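Long-range contacts in anthranilate synthase component I (Streptococcus pneumoniae serotype 4, PDB 5KCK), which belongs to the anthranilate synthase family of enzymes, whose chain folds around large antiparallel beta-sheets and here forms a two-subunit assembly: residues A[91-96]-A[123-128]; A[192-197]-A[431-436]; A[212-217]-A[425-430]. All blocks are in the same frame, centred on the assembly; numbering follows the deposited sequence.

Contact 1 (A[91-96]-A[123-128])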
ATOM      1  N   GLY A  91     -15.242 -18.094   3.985  1.00 27.80           N
ATOM      2  CA  GLY A  91     -15.656 -19.447   3.616  1.00 18.67           C
ATOM      3  C   GLY A  91     -16.738 -19.442   2.555  1.00 29.70           C
ATOM      4  O   GLY A  91     -17.535 -18.505   2.433  1.00 28.02           O
ATOM      5  N   GLY A  92     -16.763 -20.515   1.767  1.00 18.31           N
ATOM      6  CA  GLY A  92     -17.681 -20.604   0.649  1.00 23.88           C
ATOM      7  C   GLY A  92     -17.033 -21.055  -0.651  1.00 26.89           C
ATOM      8  O   GLY A  92     -16.033 -21.778  -0.627  1.00 26.09           O
ATOM      9  N   ALA A  93     -17.596 -20.645  -1.789  1.00 17.58           N
ATOM     10  CA  ALA A  93     -17.180 -21.116  -3.104  1.00 18.28           C
ATOM     11  C   ALA A  93     -16.357 -20.061  -3.828  1.00 23.32           C
ATOM     12  O   ALA A  93     -16.655 -18.866  -3.760  1.00 21.46           O
ATOM     13  CB  ALA A  93     -18.390 -21.479  -3.967  1.00 17.62           C
ATOM     14  N   ILE A  94     -15.324 -20.512  -4.531  1.00 16.54           N
ATOM     15  CA  ILE A  94     -14.495 -19.659  -5.373  1.00 16.24           C
ATOM     16  C   ILE A  94     -14.402 -20.330  -6.735  1.00 20.81           C
ATOM     17  O   ILE A  94     -14.158 -21.540  -6.816  1.00 20.39           O
ATOM     18  CB  ILE A  94     -13.101 -19.437  -4.751  1.00 23.81           C
ATOM     19  CG1 ILE A  94     -13.248 -18.762  -3.379  1.00 18.80           C
ATOM     20  CG2 ILE A  94     -12.183 -18.618  -5.681  1.00 15.93           C
ATOM     21  CD1 ILE A  94     -11.954 -18.622  -2.628  1.00 24.27           C
ATOM     22  N   GLY A  95     -14.632 -19.559  -7.797  1.00 21.18           N
ATOM     23  CA  GLY A  95     -14.705 -20.135  -9.135  1.00 17.65           C
ATOM     24  C   GLY A  95     -15.304 -19.149 -10.115  1.00 22.95           C
ATOM     25  O   GLY A  95     -15.216 -17.936  -9.923  1.00 25.31           O
ATOM     26  N   PHE A  96     -15.913 -19.685 -11.174  1.00 30.44           N
ATOM     27  CA  PHE A  96     -16.459 -18.851 -12.238  1.00 23.44           C
ATOM     28  C   PHE A  96     -17.767 -19.424 -12.769  1.00 26.07           C
ATOM     29  O   PHE A  96     -18.083 -20.607 -12.608  1.00 24.20           O
ATOM     30  CB  PHE A  96     -15.490 -18.699 -13.421  1.00 17.23           C
ATOM     31  CG  PHE A  96     -15.313 -19.949 -14.215  1.00 17.60           C
ATOM     32  CD1 PHE A  96     -14.338 -20.869 -13.868  1.00 20.12           C
ATOM     33  CD2 PHE A  96     -16.128 -20.225 -15.300  1.00 23.37           C
ATOM     34  CE1 PHE A  96     -14.171 -22.033 -14.595  1.00 18.95           C
ATOM     35  CE2 PHE A  96     -15.965 -21.389 -16.027  1.00 33.11           C
ATOM     36  CZ  PHE A  96     -14.986 -22.295 -15.669  1.00 26.40           C
ATOM     37  N   PHE A 123     -16.716 -24.418  -9.424  1.00 22.34           N
ATOM     38  CA  PHE A 123     -16.409 -23.834  -8.128  1.00 22.14           C
ATOM     39  C   PHE A 123     -15.742 -24.870  -7.242  1.00 26.99           C
ATOM     40  O   PHE A 123     -16.094 -26.055  -7.279  1.00 18.35           O
ATOM     41  CB  PHE A 123     -17.676 -23.308  -7.420  1.00 17.71           C
ATOM     42  CG  PHE A 123     -18.188 -22.013  -7.977  1.00 25.81           C
ATOM     43  CD1 PHE A 123     -17.658 -20.804  -7.549  1.00 24.74           C
ATOM     44  CD2 PHE A 123     -19.205 -22.003  -8.926  1.00 27.28           C
ATOM     45  CE1 PHE A 123     -18.131 -19.602  -8.060  1.00 27.40           C
ATOM     46  CE2 PHE A 123     -19.684 -20.807  -9.443  1.00 23.97           C
ATOM     47  CZ  PHE A 123     -19.146 -19.604  -9.013  1.00 17.49           C
ATOM     48  N   PHE A 124     -14.789 -24.418  -6.442  1.00 20.70           N
ATOM     49  CA  PHE A 124     -14.325 -25.185  -5.299  1.00 24.14           C
ATOM     50  C   PHE A 124     -14.916 -24.579  -4.025  1.00 26.24           C
ATOM     51  O   PHE A 124     -15.082 -23.360  -3.915  1.00 21.13           O
ATOM     52  CB  PHE A 124     -12.794 -25.194  -5.215  1.00 18.49           C
ATOM     53  CG  PHE A 124     -12.107 -25.999  -6.287  1.00 22.79           C
ATOM     54  CD1 PHE A 124     -12.261 -27.376  -6.356  1.00 26.16           C
ATOM     55  CD2 PHE A 124     -11.250 -25.384  -7.184  1.00 25.64           C
ATOM     56  CE1 PHE A 124     -11.603 -28.125  -7.331  1.00 24.00           C
ATOM     57  CE2 PHE A 124     -10.582 -26.125  -8.151  1.00 31.85           C
ATOM     58  CZ  PHE A 124     -10.765 -27.495  -8.229  1.00 28.22           C
ATOM     59  N   VAL A 125     -15.216 -25.437  -3.052  1.00 20.45           N
ATOM     60  CA  VAL A 125     -15.889 -25.030  -1.818  1.00 26.11           C
ATOM     61  C   VAL A 125     -14.927 -25.222  -0.653  1.00 22.13           C
ATOM     62  O   VAL A 125     -14.488 -26.346  -0.388  1.00 26.10           O
ATOM     63  CB  VAL A 125     -17.188 -25.821  -1.606  1.00 22.50           C
ATOM     64  CG1 VAL A 125     -17.918 -25.311  -0.385  1.00 19.23           C
ATOM     65  CG2 VAL A 125     -18.060 -25.737  -2.854  1.00 18.98           C
ATOM     66  N   TYR A 126     -14.618 -24.135   0.056  1.00 21.38           N
ATOM     67  CA  TYR A 126     -13.511 -24.097   1.008  1.00 18.04           C
ATOM     68  C   TYR A 126     -13.963 -23.753   2.423  1.00 28.68           C
ATOM     69  O   TYR A 126     -14.767 -22.833   2.632  1.00 23.34           O
ATOM     70  CB  TYR A 126     -12.456 -23.055   0.613  1.00 17.51           C
ATOM     71  CG  TYR A 126     -11.790 -23.270  -0.720  1.00 21.60           C
ATOM     72  CD1 TYR A 126     -10.632 -24.034  -0.830  1.00 19.88           C
ATOM     73  CD2 TYR A 126     -12.302 -22.683  -1.865  1.00 19.07           C
ATOM     74  CE1 TYR A 126     -10.008 -24.212  -2.061  1.00 21.79           C
ATOM     75  CE2 TYR A 126     -11.699 -22.857  -3.089  1.00 16.70           C
ATOM     76  CZ  TYR A 126     -10.552 -23.622  -3.188  1.00 19.41           C
ATOM     77  OH  TYR A 126      -9.956 -23.784  -4.421  1.00 24.18           O
ATOM     78  N   GLU A 127     -13.384 -24.461   3.394  1.00 25.04           N
ATOM     79  CA  GLU A 127     -13.399 -24.066   4.797  1.00 24.72           C
ATOM     80  C   GLU A 127     -11.987 -23.888   5.340  1.00 19.52           C
ATOM     81  O   GLU A 127     -11.813 -23.706   6.551  1.00 24.12           O
ATOM     82  CB  GLU A 127     -14.162 -25.089   5.644  1.00 22.66           C
ATOM     83  CG  GLU A 127     -13.648 -26.505   5.484  1.00 29.21           C
ATOM     84  CD  GLU A 127     -14.489 -27.524   6.245  1.00 34.55           C
ATOM     85  OE1 GLU A 127     -15.706 -27.273   6.444  1.00 29.40           O
ATOM     86  OE2 GLU A 127     -13.921 -28.564   6.654  1.00 31.54           O
ATOM     87  N   SER A 128     -10.978 -23.932   4.472  1.00 21.53           N
ATOM     88  CA  SER A 128      -9.585 -23.711   4.844  1.00 19.37           C
ATOM     89  C   SER A 128      -9.043 -22.621   3.939  1.00 23.04           C
ATOM     90  O   SER A 128      -8.975 -22.811   2.720  1.00 23.53           O
ATOM     91  CB  SER A 128      -8.752 -24.990   4.692  1.00 23.66           C
ATOM     92  OG  SER A 128      -9.400 -26.097   5.294  1.00 31.56           O
TER
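Strand 92-96 runs antiparallel to strand 123-126, the axes approaching to 4.5 Å with directions 159° from one another, and four backbone hydrogen bonds join the hydrogen-bonded pairs G92-Y126 and I94-F124. The shortest, from Y126 N to G92 O, is 2.8 Å; I94 N gives F124 O a bond of 2.9 Å. Between these pairs A93 faces V125 across a non-hydrogen-bonded site, where A93 CA lies 3.2 Å from F124 O in a CA-H...O contact.

G92 has a positive phi that only glycine takes easily. G95 suits its place for another reason: the F123 ring leans across it, with F123 CD1 3.3 Å from G95 N, where a beta-carbon would collide. CG of F123 stands beside its backbone N and anti to the carbonyl carbon (chi1 -76°), which turns the ring toward the neighbouring strand. One ring face receives F96 N near its rim, and F123 CD1 touches A93 CB at 3.7 Å. The ring, set obliquely beside G95, covers backbone that has no side chain of its own. A93 and V125, small and branched, share this face and pack with F123 against helix 70-78.

On the other face I94 and Y126 cross at about a right angle, I94 CB being 4.1 Å from Y126 CE2. Both meet V27 of the second subunit, and the hydroxyl of Y126 bonds to the backbone O of H25 of that subunit, so a tyrosine serves both packing and interface.

The pair is a fully buried, interior piece of a large antiparallel sheet: strand 50-55 continues it beyond 121-126, and strand 393-398 beyond 92-97.

Contact 2 (A[192-197]-A[431-436])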
ATOM      1  N   LYS A 192     -12.194 -11.778 -41.950  1.00 45.71           N
ATOM      2  CA  LYS A 192     -13.427 -12.423 -41.508  1.00 50.06           C
ATOM      3  C   LYS A 192     -14.045 -11.680 -40.329  1.00 48.75           C
ATOM      4  O   LYS A 192     -15.270 -11.512 -40.269  1.00 52.00           O
ATOM      5  CB  LYS A 192     -13.170 -13.884 -41.143  1.00 57.06           C
ATOM      6  CG  LYS A 192     -13.994 -14.864 -41.969  1.00 74.40           C
ATOM      7  CD  LYS A 192     -14.032 -16.258 -41.350  1.00 78.25           C
ATOM      8  CE  LYS A 192     -15.095 -16.375 -40.267  1.00 69.20           C
ATOM      9  NZ  LYS A 192     -16.467 -16.090 -40.781  1.00 64.45           N
ATOM     10  N   PHE A 193     -13.218 -11.226 -39.378  1.00 42.32           N
ATOM     11  CA  PHE A 193     -13.745 -10.408 -38.289  1.00 47.72           C
ATOM     12  C   PHE A 193     -14.341  -9.115 -38.823  1.00 48.28           C
ATOM     13  O   PHE A 193     -15.401  -8.674 -38.365  1.00 45.43           O
ATOM     14  CB  PHE A 193     -12.656 -10.099 -37.259  1.00 48.26           C
ATOM     15  CG  PHE A 193     -13.155  -9.320 -36.070  1.00 47.66           C
ATOM     16  CD1 PHE A 193     -13.932  -9.934 -35.096  1.00 46.30           C
ATOM     17  CD2 PHE A 193     -12.864  -7.970 -35.933  1.00 43.86           C
ATOM     18  CE1 PHE A 193     -14.405  -9.219 -33.999  1.00 41.63           C
ATOM     19  CE2 PHE A 193     -13.331  -7.249 -34.847  1.00 36.09           C
ATOM     20  CZ  PHE A 193     -14.102  -7.878 -33.873  1.00 37.74           C
ATOM     21  N   GLU A 194     -13.678  -8.494 -39.800  1.00 44.43           N
ATOM     22  CA  GLU A 194     -14.210  -7.260 -40.363  1.00 44.32           C
ATOM     23  C   GLU A 194     -15.523  -7.507 -41.091  1.00 52.98           C
ATOM     24  O   GLU A 194     -16.399  -6.637 -41.094  1.00 57.88           O
ATOM     25  CB  GLU A 194     -13.169  -6.624 -41.282  1.00 49.82           C
ATOM     26  CG  GLU A 194     -11.879  -6.265 -40.552  1.00 53.54           C
ATOM     27  CD  GLU A 194     -10.825  -5.672 -41.463  1.00 69.99           C
ATOM     28  OE1 GLU A 194     -10.760  -4.430 -41.565  1.00 75.48           O
ATOM     29  OE2 GLU A 194     -10.065  -6.447 -42.079  1.00 77.69           O
ATOM     30  N   GLY A 195     -15.690  -8.691 -41.683  1.00 52.11           N
ATOM     31  CA  GLY A 195     -16.981  -9.044 -42.254  1.00 43.08           C
ATOM     32  C   GLY A 195     -18.061  -9.242 -41.203  1.00 43.80           C
ATOM     33  O   GLY A 195     -19.225  -8.905 -41.431  1.00 49.15           O
HETATM   34  N   MSE A 196     -17.701  -9.800 -40.049  1.00 39.87           N
HETATM   35  CA  MSE A 196     -18.653  -9.945 -38.945  1.00 46.13           C
HETATM   36  C   MSE A 196     -19.100  -8.584 -38.428  1.00 42.06           C
HETATM   37  O   MSE A 196     -20.287  -8.363 -38.211  1.00 38.35           O
HETATM   38  CB  MSE A 196     -18.058 -10.739 -37.784  1.00 45.98           C
HETATM   39  CG  MSE A 196     -17.643 -12.155 -38.104  1.00 62.41           C
HETATM   40 SE   MSE A 196     -16.657 -12.910 -36.592  1.00 76.54          SE
HETATM   41  CE  MSE A 196     -16.070 -14.577 -37.414  1.00 81.91           C
ATOM     42  N   VAL A 197     -18.131  -7.688 -38.210  1.00 38.20           N
ATOM     43  CA  VAL A 197     -18.446  -6.314 -37.828  1.00 42.98           C
ATOM     44  C   VAL A 197     -19.413  -5.699 -38.830  1.00 49.77           C
ATOM     45  O   VAL A 197     -20.412  -5.071 -38.457  1.00 49.76           O
ATOM     46  CB  VAL A 197     -17.160  -5.478 -37.708  1.00 48.65           C
ATOM     47  CG1 VAL A 197     -17.503  -4.010 -37.453  1.00 38.99           C
ATOM     48  CG2 VAL A 197     -16.266  -6.033 -36.613  1.00 36.82           C
ATOM     49  N   SER A 431     -19.710   2.170 -36.805  1.00 52.89           N
ATOM     50  CA  SER A 431     -18.443   1.501 -36.539  1.00 54.15           C
ATOM     51  C   SER A 431     -17.628   1.359 -37.822  1.00 52.40           C
ATOM     52  O   SER A 431     -18.170   1.097 -38.898  1.00 55.26           O
ATOM     53  CB  SER A 431     -18.675   0.117 -35.917  1.00 43.15           C
ATOM     54  OG  SER A 431     -18.922   0.193 -34.520  1.00 49.35           O
ATOM     55  N   ILE A 432     -16.317   1.540 -37.699  1.00 50.37           N
ATOM     56  CA  ILE A 432     -15.372   1.276 -38.779  1.00 50.54           C
ATOM     57  C   ILE A 432     -14.711  -0.064 -38.492  1.00 55.47           C
ATOM     58  O   ILE A 432     -14.071  -0.236 -37.446  1.00 52.75           O
ATOM     59  CB  ILE A 432     -14.326   2.391 -38.897  1.00 52.52           C
ATOM     60  CG1 ILE A 432     -15.013   3.742 -39.086  1.00 52.41           C
ATOM     61  CG2 ILE A 432     -13.358   2.096 -40.037  1.00 52.07           C
ATOM     62  CD1 ILE A 432     -14.127   4.915 -38.752  1.00 53.50           C
ATOM     63  N   ALA A 433     -14.855  -1.008 -39.424  1.00 47.51           N
ATOM     64  CA  ALA A 433     -14.476  -2.391 -39.151  1.00 49.78           C
ATOM     65  C   ALA A 433     -12.992  -2.514 -38.828  1.00 52.66           C
ATOM     66  O   ALA A 433     -12.605  -3.288 -37.943  1.00 51.48           O
ATOM     67  CB  ALA A 433     -14.843  -3.273 -40.343  1.00 49.40           C
ATOM     68  N   GLN A 434     -12.148  -1.759 -39.536  1.00 53.17           N
ATOM     69  CA  GLN A 434     -10.708  -1.817 -39.303  1.00 57.90           C
ATOM     70  C   GLN A 434     -10.352  -1.296 -37.917  1.00 54.33           C
ATOM     71  O   GLN A 434      -9.496  -1.871 -37.234  1.00 54.23           O
ATOM     72  CB  GLN A 434      -9.973  -1.020 -40.386  1.00 65.31           C
ATOM     73  CG  GLN A 434      -8.472  -0.924 -40.182  1.00 75.24           C
ATOM     74  CD  GLN A 434      -7.779  -2.272 -40.273  1.00 84.07           C
ATOM     75  OE1 GLN A 434      -8.089  -3.085 -41.145  1.00 95.15           O
ATOM     76  NE2 GLN A 434      -6.838  -2.515 -39.368  1.00 80.82           N
ATOM     77  N   ASN A 435     -10.992  -0.205 -37.488  1.00 45.46           N
ATOM     78  CA  ASN A 435     -10.751   0.316 -36.145  1.00 46.24           C
ATOM     79  C   ASN A 435     -11.146  -0.698 -35.078  1.00 44.73           C
ATOM     80  O   ASN A 435     -10.453  -0.844 -34.066  1.00 46.28           O
ATOM     81  CB  ASN A 435     -11.515   1.623 -35.939  1.00 48.70           C
ATOM     82  CG  ASN A 435     -11.026   2.731 -36.842  1.00 56.55           C
ATOM     83  OD1 ASN A 435     -10.228   2.500 -37.751  1.00 60.85           O
ATOM     84  ND2 ASN A 435     -11.512   3.947 -36.604  1.00 59.00           N
ATOM     85  N   GLU A 436     -12.253  -1.409 -35.284  1.00 40.62           N
ATOM     86  CA  GLU A 436     -12.712  -2.355 -34.277  1.00 38.21           C
ATOM     87  C   GLU A 436     -11.881  -3.634 -34.263  1.00 41.07           C
ATOM     88  O   GLU A 436     -11.735  -4.261 -33.207  1.00 35.85           O
ATOM     89  CB  GLU A 436     -14.191  -2.672 -34.499  1.00 38.11           C
ATOM     90  CG  GLU A 436     -15.072  -1.442 -34.693  1.00 47.64           C
ATOM     91  CD  GLU A 436     -15.316  -0.630 -33.421  1.00 59.40           C
ATOM     92  OE1 GLU A 436     -16.403  -0.009 -33.325  1.00 65.56           O
ATOM     93  OE2 GLU A 436     -14.442  -0.597 -32.525  1.00 58.40           O
TER
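The ring of F193 has V197 CG2 over one face, 3.6 Å above its plane and displaced toward the rim, while E436 C lies in plane at its edge. F193 CE2 also comes within 3.8 Å of E436 O, so the ring meets the other helix through backbone atoms. With CG anti to the backbone N (chi1 -177°), the ring reaches across from a helix position whose beta-carbon does not itself aim at the partner.

The second pair of flat groups is the E194 carboxylate and the Q434 amide, whose planes stand 89° apart. E194 OE1 and Q434 OE1 are modelled 3.0 Å apart, two acceptors and therefore no hydrogen bond. The amide may be turned the other way in the crystal, so nothing should rest on this approach; long polar side chains suit this more open margin.

Between these groups the helices come close because A433 is small. Its CB sits 3.9 Å from E194 CB and 3.8 Å from E194 O, and V197 CG1 lies 3.8 Å from A433 CA, the branched V197 lying against the alanine backbone.

Within 431-436, S431 OG donates to the anti lone pair of E436 OE1 at 2.8 Å and also accepts V428 N, tying the turn to the first turn of its helix; I432 occupies the N-cap.

Helices 190-205 and 433-446 thus pack side by side on one sheet: F193 touches L214 and Q216 of strand 211-221 as well as Y437 and T440, while V197 and E436 reach I427 of strand 418-427.

Contact 3 (A[212-217]-A[425-430])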
ATOM      1  N   CYS A 212     -23.761  -4.341 -30.268  1.00 38.94           N
ATOM      2  CA  CYS A 212     -23.435  -5.761 -30.307  1.00 35.95           C
ATOM      3  C   CYS A 212     -21.938  -5.913 -30.089  1.00 41.60           C
ATOM      4  O   CYS A 212     -21.142  -5.414 -30.889  1.00 31.99           O
ATOM      5  CB  CYS A 212     -23.859  -6.373 -31.647  1.00 40.98           C
ATOM      6  SG  CYS A 212     -23.615  -8.156 -31.796  1.00 52.40           S
ATOM      7  N   VAL A 213     -21.547  -6.592 -29.018  1.00 29.87           N
ATOM      8  CA  VAL A 213     -20.136  -6.756 -28.699  1.00 31.17           C
ATOM      9  C   VAL A 213     -19.643  -8.022 -29.390  1.00 36.07           C
ATOM     10  O   VAL A 213     -20.043  -9.133 -29.033  1.00 39.20           O
ATOM     11  CB  VAL A 213     -19.893  -6.803 -27.186  1.00 33.06           C
ATOM     12  CG1 VAL A 213     -18.410  -6.924 -26.903  1.00 32.77           C
ATOM     13  CG2 VAL A 213     -20.458  -5.551 -26.511  1.00 28.11           C
ATOM     14  N   LEU A 214     -18.784  -7.851 -30.393  1.00 33.56           N
ATOM     15  CA  LEU A 214     -18.129  -8.957 -31.080  1.00 37.66           C
ATOM     16  C   LEU A 214     -16.684  -9.070 -30.605  1.00 29.18           C
ATOM     17  O   LEU A 214     -16.003  -8.059 -30.410  1.00 35.55           O
ATOM     18  CB  LEU A 214     -18.172  -8.759 -32.600  1.00 31.44           C
ATOM     19  CG  LEU A 214     -19.566  -8.695 -33.227  1.00 42.21           C
ATOM     20  CD1 LEU A 214     -19.492  -8.325 -34.710  1.00 47.58           C
ATOM     21  CD2 LEU A 214     -20.304 -10.011 -33.035  1.00 40.79           C
ATOM     22  N   SER A 215     -16.211 -10.303 -30.438  1.00 31.47           N
ATOM     23  CA  SER A 215     -14.906 -10.552 -29.846  1.00 27.89           C
ATOM     24  C   SER A 215     -14.033 -11.411 -30.753  1.00 37.77           C
ATOM     25  O   SER A 215     -14.520 -12.133 -31.627  1.00 34.98           O
ATOM     26  CB  SER A 215     -15.042 -11.224 -28.472  1.00 31.01           C
ATOM     27  OG  SER A 215     -15.537 -12.545 -28.584  1.00 30.59           O
ATOM     28  N   GLN A 216     -12.723 -11.307 -30.533  1.00 32.55           N
ATOM     29  CA  GLN A 216     -11.719 -12.153 -31.163  1.00 34.05           C
ATOM     30  C   GLN A 216     -10.954 -12.902 -30.091  1.00 30.89           C
ATOM     31  O   GLN A 216     -10.659 -12.348 -29.027  1.00 29.93           O
ATOM     32  CB  GLN A 216     -10.691 -11.365 -31.957  1.00 36.99           C
ATOM     33  CG  GLN A 216     -11.070 -10.908 -33.317  1.00 48.95           C
ATOM     34  CD  GLN A 216      -9.848 -10.398 -34.054  1.00 48.17           C
ATOM     35  OE1 GLN A 216      -9.669  -9.194 -34.233  1.00 47.29           O
ATOM     36  NE2 GLN A 216      -8.983 -11.319 -34.457  1.00 43.08           N
ATOM     37  N   ARG A 217     -10.586 -14.136 -30.396  1.00 29.34           N
ATOM     38  CA  ARG A 217      -9.755 -14.942 -29.520  1.00 27.37           C
ATOM     39  C   ARG A 217      -8.357 -15.060 -30.121  1.00 35.77           C
ATOM     40  O   ARG A 217      -8.182 -14.995 -31.342  1.00 29.62           O
ATOM     41  CB  ARG A 217     -10.384 -16.317 -29.310  1.00 29.83           C
ATOM     42  CG  ARG A 217      -9.561 -17.296 -28.503  1.00 29.92           C
ATOM     43  CD  ARG A 217     -10.383 -18.535 -28.235  1.00 28.08           C
ATOM     44  NE  ARG A 217     -11.531 -18.220 -27.399  1.00 28.91           N
ATOM     45  CZ  ARG A 217     -12.578 -19.019 -27.226  1.00 31.70           C
ATOM     46  NH1 ARG A 217     -12.629 -20.191 -27.849  1.00 29.28           N
ATOM     47  NH2 ARG A 217     -13.574 -18.647 -26.429  1.00 24.36           N
ATOM     48  N   ALA A 425     -15.472  -5.799 -28.871  1.00 37.71           N
ATOM     49  CA  ALA A 425     -15.672  -4.400 -29.209  1.00 38.65           C
ATOM     50  C   ALA A 425     -17.154  -4.148 -29.417  1.00 37.77           C
ATOM     51  O   ALA A 425     -17.848  -4.959 -30.035  1.00 34.41           O
ATOM     52  CB  ALA A 425     -14.885  -4.001 -30.455  1.00 31.68           C
ATOM     53  N   GLY A 426     -17.634  -3.033 -28.882  1.00 39.81           N
ATOM     54  CA  GLY A 426     -19.018  -2.659 -29.067  1.00 35.19           C
ATOM     55  C   GLY A 426     -19.262  -2.108 -30.454  1.00 43.43           C
ATOM     56  O   GLY A 426     -18.811  -1.004 -30.784  1.00 41.68           O
ATOM     57  N   ILE A 427     -19.967  -2.872 -31.280  1.00 43.04           N
ATOM     58  CA  ILE A 427     -20.297  -2.428 -32.629  1.00 46.02           C
ATOM     59  C   ILE A 427     -21.548  -1.567 -32.571  1.00 47.44           C
ATOM     60  O   ILE A 427     -22.548  -1.941 -31.942  1.00 36.35           O
ATOM     61  CB  ILE A 427     -20.493  -3.628 -33.566  1.00 36.75           C
ATOM     62  CG1 ILE A 427     -19.326  -4.610 -33.434  1.00 35.59           C
ATOM     63  CG2 ILE A 427     -20.688  -3.147 -35.009  1.00 39.34           C
ATOM     64  CD1 ILE A 427     -17.948  -3.964 -33.556  1.00 38.65           C
ATOM     65  N   VAL A 428     -21.488  -0.403 -33.214  1.00 47.82           N
ATOM     66  CA  VAL A 428     -22.628   0.500 -33.304  1.00 46.46           C
ATOM     67  C   VAL A 428     -22.839   0.872 -34.765  1.00 51.09           C
ATOM     68  O   VAL A 428     -22.180   0.330 -35.660  1.00 47.45           O
ATOM     69  CB  VAL A 428     -22.431   1.752 -32.430  1.00 40.45           C
ATOM     70  CG1 VAL A 428     -22.655   1.411 -30.979  1.00 38.13           C
ATOM     71  CG2 VAL A 428     -21.039   2.337 -32.640  1.00 41.03           C
ATOM     72  N   TYR A 429     -23.754   1.810 -35.017  1.00 54.01           N
ATOM     73  CA  TYR A 429     -24.193   2.051 -36.386  1.00 55.41           C
ATOM     74  C   TYR A 429     -23.098   2.677 -37.245  1.00 61.39           C
ATOM     75  O   TYR A 429     -23.066   2.449 -38.459  1.00 65.73           O
ATOM     76  CB  TYR A 429     -25.449   2.924 -36.381  1.00 57.27           C
ATOM     77  CG  TYR A 429     -25.212   4.388 -36.090  1.00 55.06           C
ATOM     78  CD1 TYR A 429     -25.208   4.867 -34.788  1.00 51.87           C
ATOM     79  CD2 TYR A 429     -25.013   5.297 -37.126  1.00 61.11           C
ATOM     80  CE1 TYR A 429     -25.002   6.209 -34.521  1.00 59.38           C
ATOM     81  CE2 TYR A 429     -24.803   6.637 -36.870  1.00 65.17           C
ATOM     82  CZ  TYR A 429     -24.802   7.090 -35.568  1.00 66.17           C
ATOM     83  OH  TYR A 429     -24.597   8.428 -35.318  1.00 67.67           O
ATOM     84  N   ASP A 430     -22.193   3.456 -36.649  1.00 61.39           N
ATOM     85  CA  ASP A 430     -21.109   4.098 -37.385  1.00 62.71           C
ATOM     86  C   ASP A 430     -19.746   3.472 -37.082  1.00 60.46           C
ATOM     87  O   ASP A 430     -18.725   4.162 -37.110  1.00 61.91           O
ATOM     88  CB  ASP A 430     -21.086   5.602 -37.103  1.00 69.51           C
ATOM     89  CG  ASP A 430     -20.909   5.926 -35.626  1.00 74.11           C
ATOM     90  OD1 ASP A 430     -21.226   5.065 -34.774  1.00 67.89           O
ATOM     91  OD2 ASP A 430     -20.464   7.057 -35.321  1.00 78.15           O
TER
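C212 and I427 exchange a pair of backbone hydrogen bonds, and L214 and A425 another, so each of these four residues has both its N-H and its carbonyl used across the strands. I427 N reaches C212 O at 2.8 Å, coming from 44° above the carbonyl plane; the return bond, C212 N to I427 O, is longer at 3.2 Å but lies in plane on a lone pair. A425 N to L214 O measures 2.8 Å and L214 N to A425 O 3.1 Å. A425 O is touched besides by V213 CA at 3.2 Å, a CA-H...O contact.

V213 opposes G426 in a non-hydrogen-bonded pair, and its own backbone bonds instead with S368. Farther along, S215 OG bonds to E383 and Q422, and the R217 guanidinium to K386 O and Q422 OE1, so these buried polar ends are satisfied outside the pair.

L214, A425 and I427 meet the helices with apolar side chains; Q216, farther along, meets them too. L214 CD1 packs 3.9 Å from I427 CG1, the two side chains crossing at about a right angle; CG1 of I427 lies beside its backbone N (chi1 -49°), which brings it to 3.2 Å from C212 O. A425, small, lies against E436 and T440 of helix 433-446.

Polar backbone paired within the sheet and the apolar L214, A425 and I427 packed on the helices make this stretch compatible with burial.

How the contacts relate
Contact 1 closes before either of the others opens, and lies on the opposite side of the chain's centre, its centre about 40 Å from that of contact 2 and 34 Å from that of contact 3. It belongs to one large antiparallel sheet, whereas contact 3 belongs to a second. Contacts 2 and 3 are neighbours, with centres about 8 Å apart, and contact 3 is nested inside the loop that contact 2 closes. Helix 190-205 leads into strand 211-221, and strand 418-427 into helix 433-446, so the paired strands and the two helices form one helix-on-sheet layer that brings together parts of the chain over 200 residues apart.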